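Local coordinates for protein haloperoxidase (Corallina officinalis, PDB 1QHB) that uses bound vanadate and hydrogen peroxide to oxidise bromide and so halogenate organic substrates, working as a homododecamer, each subunit binding a calcium ion important for enzyme stability, at residues D265-E270 against I506-E511. Residues are numbered along the deposited sequence; the frame is centred on the assembly and turned at random.
Sequences DEFDGE and IDQVFE
F267 and F510 meet ring against ring at the protein surface: CD1 of F267 lies 3.7 Å from CZ of F510, and CE1 of F267 is 3.8 Å from that same CZ. The planes are inclined at 45° with centroids 5.7 Å apart, an oblique aromatic pair. In F267, CG stands anti to the carbonyl carbon (chi1 -49°), and the ring reaches across to F510 although its CB is not aimed there. E266 CG packs over one face of the F267 ring, towards its rim. The contact is surface packing of the loop between strands 256-258 and 270-273 on strand 510-512, away from the vanadate and calcium sites. The turn carrying F267 is closed by D265 O, which accepts backbone hydrogen bonds from D268 N and E270 N. F510 begins its strand, paired antiparallel with 519-521, and its N donates to Q239 OE1. The exposed side is looser. Here the extended Q508 side chain sets OE1 at the edge of the F267 ring, near its plane and 4.1 Å from CE1, with the amide plane at 90° to the ring. E266 OE2 and Q508 OE1, two acceptors, stay 4.4 Å apart. D265 OD2 also forms a salt bridge with R283 NH2 of a second subunit.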
loop_
_atom_site.group_PDB
_atom_site.type_symbol
_atom_site.label_atom_id
_atom_site.label_comp_id
_atom_site.label_asym_id
_atom_site.label_seq_id
_atom_site.Cartn_x
_atom_site.Cartn_y
_atom_site.Cartn_z
ATOM N N ASP A 265 12.989 -63.797 -10.356
ATOM C CA ASP A 265 13.682 -62.584 -10.816
ATOM C C ASP A 265 14.003 -61.637 -9.683
ATOM O O ASP A 265 14.971 -60.877 -9.781
ATOM C CB ASP A 265 12.848 -61.833 -11.855
ATOM C CG ASP A 265 12.794 -62.523 -13.198
ATOM O OD1 ASP A 265 13.403 -63.601 -13.365
ATOM O OD2 ASP A 265 12.159 -62.017 -14.135
ATOM N N GLU A 266 13.180 -61.640 -8.621
ATOM C CA GLU A 266 13.455 -60.791 -7.478
ATOM C C GLU A 266 14.883 -60.971 -7.001
ATOM O O GLU A 266 15.603 -60.029 -6.704
ATOM C CB GLU A 266 12.502 -61.079 -6.316
ATOM C CG GLU A 266 12.820 -60.252 -5.076
ATOM C CD GLU A 266 11.692 -60.262 -4.063
ATOM O OE1 GLU A 266 10.667 -60.953 -4.255
ATOM O OE2 GLU A 266 11.817 -59.556 -3.041
ATOM N N PHE A 267 15.245 -62.240 -6.797
ATOM C CA PHE A 267 16.524 -62.632 -6.214
ATOM C C PHE A 267 17.606 -62.671 -7.261
ATOM O O PHE A 267 18.694 -63.082 -6.932
ATOM C CB PHE A 267 16.394 -63.989 -5.505
ATOM C CG PHE A 267 15.175 -63.929 -4.599
ATOM C CD1 PHE A 267 15.172 -63.021 -3.562
ATOM C CD2 PHE A 267 14.038 -64.657 -4.899
ATOM C CE1 PHE A 267 14.052 -62.919 -2.766
ATOM C CE2 PHE A 267 12.913 -64.549 -4.095
ATOM C CZ PHE A 267 12.932 -63.684 -3.024
ATOM N N ASP A 268 17.340 -62.203 -8.484
ATOM C CA ASP A 268 18.312 -62.139 -9.524
ATOM C C ASP A 268 18.516 -60.712 -10.018
ATOM O O ASP A 268 19.033 -60.492 -11.113
ATOM C CB ASP A 268 18.010 -63.103 -10.676
ATOM C CG ASP A 268 19.309 -63.391 -11.434
ATOM O OD1 ASP A 268 20.400 -63.421 -10.827
ATOM O OD2 ASP A 268 19.155 -63.527 -12.664
ATOM N N GLY A 269 18.154 -59.719 -9.201
ATOM C CA GLY A 269 18.455 -58.346 -9.492
ATOM C C GLY A 269 17.524 -57.747 -10.526
ATOM O O GLY A 269 17.938 -56.800 -11.198
ATOM N N GLU A 270 16.306 -58.266 -10.552
ATOM C CA GLU A 270 15.348 -57.721 -11.509
ATOM C C GLU A 270 14.313 -56.829 -10.805
ATOM O O GLU A 270 13.526 -57.405 -10.016
ATOM C CB GLU A 270 14.613 -58.830 -12.219
ATOM C CG GLU A 270 15.506 -59.676 -13.129
ATOM C CD GLU A 270 16.232 -58.918 -14.226
ATOM O OE1 GLU A 270 15.724 -57.878 -14.705
ATOM O OE2 GLU A 270 17.344 -59.277 -14.674
ATOM N N ILE A 506 13.388 -54.548 7.269
ATOM C CA ILE A 506 13.713 -55.448 6.179
ATOM C C ILE A 506 14.355 -56.690 6.806
ATOM O O ILE A 506 15.393 -56.618 7.481
ATOM C CB ILE A 506 14.660 -54.800 5.164
ATOM C CG1 ILE A 506 14.056 -53.507 4.556
ATOM C CG2 ILE A 506 14.970 -55.768 4.035
ATOM C CD1 ILE A 506 15.104 -52.682 3.825
ATOM N N ASP A 507 13.699 -57.819 6.660
ATOM C CA ASP A 507 14.153 -59.063 7.253
ATOM C C ASP A 507 15.032 -59.952 6.382
ATOM O O ASP A 507 15.715 -60.814 6.937
ATOM C CB ASP A 507 12.920 -59.878 7.687
ATOM C CG ASP A 507 12.079 -59.116 8.694
ATOM O OD1 ASP A 507 12.662 -58.552 9.644
ATOM O OD2 ASP A 507 10.843 -59.086 8.515
ATOM N N GLN A 508 15.038 -59.803 5.073
ATOM C CA GLN A 508 15.852 -60.596 4.163
ATOM C C GLN A 508 17.068 -59.765 3.751
ATOM O O GLN A 508 16.908 -58.673 3.183
ATOM C CB GLN A 508 15.099 -60.977 2.910
ATOM C CG GLN A 508 13.883 -61.877 3.007
ATOM C CD GLN A 508 13.389 -62.199 1.595
ATOM O OE1 GLN A 508 12.973 -61.324 0.831
ATOM N NE2 GLN A 508 13.453 -63.479 1.238
ATOM N N VAL A 509 18.247 -60.191 4.133
ATOM C CA VAL A 509 19.474 -59.492 3.860
ATOM C C VAL A 509 20.310 -60.297 2.890
ATOM O O VAL A 509 20.611 -61.458 3.152
ATOM C CB VAL A 509 20.291 -59.180 5.118
ATOM C CG1 VAL A 509 21.406 -58.185 4.825
ATOM C CG2 VAL A 509 19.403 -58.568 6.205
ATOM N N PHE A 510 20.644 -59.684 1.749
ATOM C CA PHE A 510 21.419 -60.338 0.729
ATOM C C PHE A 510 22.753 -59.672 0.489
ATOM O O PHE A 510 22.911 -58.513 0.784
ATOM C CB PHE A 510 20.667 -60.295 -0.599
ATOM C CG PHE A 510 19.445 -61.153 -0.600
ATOM C CD1 PHE A 510 19.545 -62.528 -0.753
ATOM C CD2 PHE A 510 18.212 -60.578 -0.376
ATOM C CE1 PHE A 510 18.392 -63.313 -0.703
ATOM C CE2 PHE A 510 17.069 -61.354 -0.330
ATOM C CZ PHE A 510 17.154 -62.721 -0.500
ATOM N N GLU A 511 23.687 -60.380 -0.056
ATOM C CA GLU A 511 25.004 -59.879 -0.465
ATOM C C GLU A 511 25.344 -60.566 -1.805
ATOM O O GLU A 511 24.671 -61.564 -2.133
ATOM C CB GLU A 511 26.075 -60.234 0.519
ATOM C CG GLU A 511 26.136 -59.417 1.792
ATOM C CD GLU A 511 27.149 -60.029 2.758
ATOM O OE1 GLU A 511 28.319 -60.033 2.339
ATOM O OE2 GLU A 511 26.770 -60.471 3.863
#